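Long-range contacts in nucleoprotein (Rift valley fever virus, PDB 3OV9), which encapsidates the viral genomic RNA, shielding it from nucleases, and forms ring-shaped hexamers needed to build the nucleocapsid: residues H169-L174 with Q239-A244; R163-A168 with A232-A237. One frame throughout, in Å; residues are numbered along the deposited sequence.

Interaction 1 (H169-L174 with Q239-A244)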
loop_
_atom_site.group_PDB
_atom_site.type_symbol
_atom_site.label_atom_id
_atom_site.label_comp_id
_atom_site.label_asym_id
_atom_site.label_seq_id
_atom_site.Cartn_x
_atom_site.Cartn_y
_atom_site.Cartn_z
ATOM N N HIS A 169 1.309 -36.985 8.841
ATOM C CA HIS A 169 0.213 -36.375 8.081
ATOM C C HIS A 169 0.458 -34.879 7.868
ATOM O O HIS A 169 0.171 -34.345 6.793
ATOM C CB HIS A 169 -1.120 -36.623 8.808
ATOM C CG HIS A 169 -2.306 -35.941 8.188
ATOM N ND1 HIS A 169 -2.650 -36.090 6.861
ATOM C CD2 HIS A 169 -3.246 -35.133 8.731
ATOM C CE1 HIS A 169 -3.742 -35.390 6.610
ATOM N NE2 HIS A 169 -4.125 -34.798 7.728
ATOM N N SER A 170 1.006 -34.222 8.889
ATOM C CA SER A 170 1.291 -32.784 8.842
ATOM C C SER A 170 2.360 -32.408 7.809
ATOM O O SER A 170 2.371 -31.275 7.313
ATOM C CB SER A 170 1.671 -32.257 10.227
ATOM O OG SER A 170 0.570 -32.341 11.123
ATOM N N LEU A 171 3.247 -33.351 7.483
ATOM C CA LEU A 171 4.235 -33.133 6.421
ATOM C C LEU A 171 3.528 -32.853 5.098
ATOM O O LEU A 171 3.874 -31.897 4.399
ATOM C CB LEU A 171 5.201 -34.317 6.285
ATOM C CG LEU A 171 6.361 -34.139 5.292
ATOM C CD1 LEU A 171 7.438 -33.212 5.853
ATOM C CD2 LEU A 171 6.964 -35.483 4.896
ATOM N N TYR A 172 2.531 -33.681 4.771
ATOM C CA TYR A 172 1.684 -33.453 3.599
ATOM C C TYR A 172 0.896 -32.144 3.692
ATOM O O TYR A 172 0.825 -31.396 2.717
ATOM C CB TYR A 172 0.727 -34.632 3.353
ATOM C CG TYR A 172 -0.531 -34.231 2.610
ATOM C CD1 TYR A 172 -0.540 -34.104 1.218
ATOM C CD2 TYR A 172 -1.710 -33.952 3.303
ATOM C CE1 TYR A 172 -1.695 -33.721 0.537
ATOM C CE2 TYR A 172 -2.862 -33.564 2.637
ATOM C CZ TYR A 172 -2.851 -33.450 1.257
ATOM O OH TYR A 172 -4.003 -33.070 0.606
ATOM N N LEU A 173 0.295 -31.886 4.856
ATOM C CA LEU A 173 -0.550 -30.703 5.047
ATOM C C LEU A 173 0.239 -29.411 4.865
ATOM O O LEU A 173 -0.301 -28.413 4.389
ATOM C CB LEU A 173 -1.230 -30.718 6.419
ATOM C CG LEU A 173 -2.367 -31.717 6.651
ATOM C CD1 LEU A 173 -2.789 -31.674 8.107
ATOM C CD2 LEU A 173 -3.555 -31.432 5.744
ATOM N N LEU A 174 1.514 -29.452 5.243
ATOM C CA LEU A 174 2.435 -28.332 5.049
ATOM C C LEU A 174 2.637 -28.023 3.565
ATOM O O LEU A 174 2.560 -26.863 3.154
ATOM C CB LEU A 174 3.778 -28.633 5.726
ATOM C CG LEU A 174 4.927 -27.622 5.623
ATOM C CD1 LEU A 174 4.568 -26.295 6.278
ATOM C CD2 LEU A 174 6.190 -28.203 6.247
ATOM N N GLN A 239 9.663 -37.801 11.346
ATOM C CA GLN A 239 11.000 -37.230 11.488
ATOM C C GLN A 239 11.237 -36.131 10.449
ATOM O O GLN A 239 11.813 -35.088 10.765
ATOM C CB GLN A 239 12.067 -38.333 11.392
ATOM C CG GLN A 239 13.526 -37.851 11.302
ATOM C CD GLN A 239 13.998 -37.062 12.520
ATOM O OE1 GLN A 239 14.834 -36.165 12.400
ATOM N NE2 GLN A 239 13.474 -37.396 13.692
ATOM N N ALA A 240 10.774 -36.364 9.223
ATOM C CA ALA A 240 10.872 -35.369 8.154
ATOM C C ALA A 240 10.128 -34.073 8.493
ATOM O O ALA A 240 10.604 -32.984 8.172
ATOM C CB ALA A 240 10.382 -35.947 6.830
ATOM N N TYR A 241 8.975 -34.190 9.153
ATOM C CA TYR A 241 8.207 -33.015 9.578
ATOM C C TYR A 241 8.926 -32.202 10.657
ATOM O O TYR A 241 8.862 -30.969 10.654
ATOM C CB TYR A 241 6.800 -33.404 10.051
ATOM C CG TYR A 241 5.930 -32.215 10.411
ATOM C CD1 TYR A 241 5.470 -31.339 9.426
ATOM C CD2 TYR A 241 5.568 -31.964 11.736
ATOM C CE1 TYR A 241 4.677 -30.245 9.748
ATOM C CE2 TYR A 241 4.772 -30.869 12.070
ATOM C CZ TYR A 241 4.331 -30.017 11.069
ATOM O OH TYR A 241 3.544 -28.935 11.389
ATOM N N LYS A 242 9.602 -32.898 11.572
ATOM C CA LYS A 242 10.384 -32.259 12.635
ATOM C C LYS A 242 11.442 -31.311 12.080
ATOM O O LYS A 242 11.616 -30.202 12.587
ATOM C CB LYS A 242 11.061 -33.313 13.516
ATOM C CG LYS A 242 10.171 -33.918 14.581
ATOM C CD LYS A 242 10.736 -35.239 15.074
ATOM C CE LYS A 242 9.793 -35.911 16.056
ATOM N NZ LYS A 242 10.312 -37.241 16.478
ATOM N N THR A 243 12.134 -31.754 11.033
ATOM C CA THR A 243 13.250 -31.003 10.457
ATOM C C THR A 243 12.839 -30.158 9.244
ATOM O O THR A 243 13.663 -29.441 8.672
ATOM C CB THR A 243 14.429 -31.939 10.082
ATOM O OG1 THR A 243 13.979 -32.943 9.166
ATOM C CG2 THR A 243 14.998 -32.617 11.326
ATOM N N ALA A 244 11.562 -30.238 8.872
ATOM C CA ALA A 244 11.024 -29.484 7.737
ATOM C C ALA A 244 10.988 -27.983 8.013
ATOM O O ALA A 244 10.885 -27.556 9.164
ATOM C CB ALA A 244 9.633 -29.989 7.372
#
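Y241 lays its ring along the flank of the helix that carries S170 and L171. One face of the ring takes S170 CB, which sits 3.7 Å from the ring centroid and 16° off the ring normal, a CH-pi contact. With CG anti to the backbone N (chi1 -176°), the ring is carried from the C-terminal helix to the backbone of its partner. There Y241 CE1 reaches S170 O at 3.5 Å, and Y241 CD1 lies 3.6 Å from L171 N. The S170 hydroxyl is hydrogen-bonded to L166 O, one turn back in its own helix, and S170 meets the ring through CB. K189 adds a cation-pi contact to the Y241 ring, and its NZ also bonds Y241 O and A244 O.

L171 meets the other segment with both of its methyls. Its CD1 lies against the backbone of Y241, 3.8 Å from Y241 N. Its CD2 touches A240 CB at 4.0 Å. One turn on, L174 CD2 meets A244 CB, also at 4.0 Å, and L171 CD1 lies near the same methyl. No hydrogen bond joins the segments.

The axes of the two short segments come within 8.7 Å at an angle of 49°. This is oblique helix-helix packing within an all-helical orthogonal bundle, here holding the C-terminal helix against helix 159-180.

Interaction 2 (R163-A168 with A232-A237); sequences RAILDA and AAVMAA
A168 and A237 meet methyl to methyl, with A168 CB 3.6 Å from A237 CB. The small side chains let the two backbones approach closely: the CA atoms of A168 and A237 are only 4.6 Å apart, and the axes of the two short segments come within 8.0 Å.

The other apolar contacts centre on V234. Its CG1 branch stands anti to the backbone N (chi1 171°) and enters the groove between the turns of A164 and A168. There V234 CG1 lies 3.8 Å from A168 CB. The CB of I165 points away from the partner helix, but the chain bends back, and I165 CD1 touches V234 CG1 at 3.9 Å. The two side chains cross at a slant. M235 does something similar at the exposed margin. Its CB points away from the partner, but the bend at chi2 brings the sulfur back toward helix 159-180, and M235 SD meets A164 CB at 3.8 Å.

Side chains also press on backbone carbonyls. A168 CB lies 3.5 Å from V234 O, and V234 CG1 packs near A164 O. These are van der Waals contacts, and no hydrogen bond or salt bridge links the segments. Both carbonyls belong to helical turns, and A164 O accepts the amide of A168 within its own helix. Nearby, A168 O is bonded by Y140 OH, and the Y140 side chain also touches A237, so one loop residue, Y140, contacts both members of the alanine pair.

The two segments cross at 66°, a steep angle. This is close helix-helix packing through alanines, within the orthogonal helical bundle of this phlebovirus nucleoprotein. It joins the start of the C-terminal helix to the first half of helix 159-180.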
loop_
_atom_site.group_PDB
_atom_site.type_symbol
_atom_site.label_atom_id
_atom_site.label_comp_id
_atom_site.label_asym_id
_atom_site.label_seq_id
_atom_site.Cartn_x
_atom_site.Cartn_y
_atom_site.Cartn_z
ATOM N N ARG A 163 1.162 -39.019 18.003
ATOM C CA ARG A 163 1.999 -37.894 17.586
ATOM C C ARG A 163 2.697 -38.185 16.256
ATOM O O ARG A 163 2.745 -37.320 15.378
ATOM C CB ARG A 163 3.026 -37.547 18.673
ATOM C CG ARG A 163 3.832 -36.277 18.398
ATOM C CD ARG A 163 4.717 -35.879 19.580
ATOM N NE ARG A 163 5.828 -36.806 19.799
ATOM C CZ ARG A 163 5.924 -37.643 20.830
ATOM N NH1 ARG A 163 4.976 -37.680 21.758
ATOM N NH2 ARG A 163 6.975 -38.445 20.936
ATOM N N ALA A 164 3.223 -39.402 16.118
ATOM C CA ALA A 164 3.896 -39.827 14.887
ATOM C C ALA A 164 2.951 -39.813 13.687
ATOM O O ALA A 164 3.316 -39.327 12.613
ATOM C CB ALA A 164 4.517 -41.209 15.063
ATOM N N ILE A 165 1.744 -40.344 13.878
ATOM C CA ILE A 165 0.715 -40.364 12.831
ATOM C C ILE A 165 0.376 -38.944 12.376
ATOM O O ILE A 165 0.317 -38.669 11.174
ATOM C CB ILE A 165 -0.570 -41.123 13.300
ATOM C CG1 ILE A 165 -0.331 -42.641 13.345
ATOM C CG2 ILE A 165 -1.791 -40.774 12.429
ATOM C CD1 ILE A 165 -0.249 -43.341 11.984
ATOM N N LEU A 166 0.177 -38.048 13.342
ATOM C CA LEU A 166 -0.203 -36.666 13.055
ATOM C C LEU A 166 0.936 -35.844 12.455
ATOM O O LEU A 166 0.708 -35.070 11.527
ATOM C CB LEU A 166 -0.787 -35.982 14.297
ATOM C CG LEU A 166 -2.158 -36.498 14.759
ATOM C CD1 LEU A 166 -2.621 -35.766 16.009
ATOM C CD2 LEU A 166 -3.208 -36.391 13.654
ATOM N N ASP A 167 2.153 -36.028 12.969
ATOM C CA ASP A 167 3.338 -35.368 12.413
ATOM C C ASP A 167 3.568 -35.796 10.961
ATOM O O ASP A 167 3.825 -34.953 10.096
ATOM C CB ASP A 167 4.587 -35.659 13.256
ATOM C CG ASP A 167 4.608 -34.897 14.581
ATOM O OD1 ASP A 167 3.792 -33.971 14.781
ATOM O OD2 ASP A 167 5.465 -35.225 15.428
ATOM N N ALA A 168 3.462 -37.101 10.699
ATOM C CA ALA A 168 3.596 -37.646 9.344
ATOM C C ALA A 168 2.562 -37.046 8.390
ATOM O O ALA A 168 2.900 -36.648 7.275
ATOM C CB ALA A 168 3.486 -39.168 9.360
ATOM N N ALA A 232 7.223 -48.049 9.425
ATOM C CA ALA A 232 8.506 -47.407 9.150
ATOM C C ALA A 232 8.347 -46.120 8.336
ATOM O O ALA A 232 8.980 -45.110 8.642
ATOM C CB ALA A 232 9.443 -48.379 8.441
ATOM N N ALA A 233 7.488 -46.165 7.318
ATOM C CA ALA A 233 7.211 -45.009 6.459
ATOM C C ALA A 233 6.588 -43.842 7.222
ATOM O O ALA A 233 6.897 -42.683 6.946
ATOM C CB ALA A 233 6.323 -45.417 5.291
ATOM N N VAL A 234 5.708 -44.154 8.174
ATOM C CA VAL A 234 5.100 -43.131 9.025
ATOM C C VAL A 234 6.157 -42.482 9.925
ATOM O O VAL A 234 6.209 -41.257 10.035
ATOM C CB VAL A 234 3.910 -43.694 9.855
ATOM C CG1 VAL A 234 3.442 -42.684 10.898
ATOM C CG2 VAL A 234 2.754 -44.062 8.933
ATOM N N MET A 235 7.008 -43.304 10.541
ATOM C CA MET A 235 8.078 -42.804 11.409
ATOM C C MET A 235 9.042 -41.904 10.639
ATOM O O MET A 235 9.443 -40.848 11.134
ATOM C CB MET A 235 8.837 -43.954 12.084
ATOM C CG MET A 235 7.993 -44.810 13.040
ATOM S SD MET A 235 7.114 -43.901 14.336
ATOM C CE MET A 235 8.466 -43.304 15.348
ATOM N N ALA A 236 9.393 -42.324 9.424
ATOM C CA ALA A 236 10.246 -41.530 8.539
ATOM C C ALA A 236 9.636 -40.160 8.235
ATOM O O ALA A 236 10.329 -39.140 8.277
ATOM C CB ALA A 236 10.523 -42.290 7.250
ATOM N N ALA A 237 8.336 -40.143 7.946
ATOM C CA ALA A 237 7.630 -38.900 7.636
ATOM C C ALA A 237 7.483 -37.986 8.852
ATOM O O ALA A 237 7.530 -36.763 8.717
ATOM C CB ALA A 237 6.276 -39.192 7.010
#

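In the fold
From the N terminus, the chain passes nine helices and reaches helix 159-180, the earlier of the two helices involved. Its residues 163-168 supply interaction 2, and the next six, 169-174, supply interaction 1. The chain then runs through helices 189-204 and 211-220 before entering helix 232-243. There 232-237 closes interaction 2, and 239-244 closes interaction 1. The segments alternate, so the two loops cross, and each spans just over 60 residues. The contacts follow one another along the same helix pair, with centres about 8 Å apart. They touch where Y241 CB lies 3.4 Å from D167 O. Together they fasten the C-terminal helix to helix 159-180.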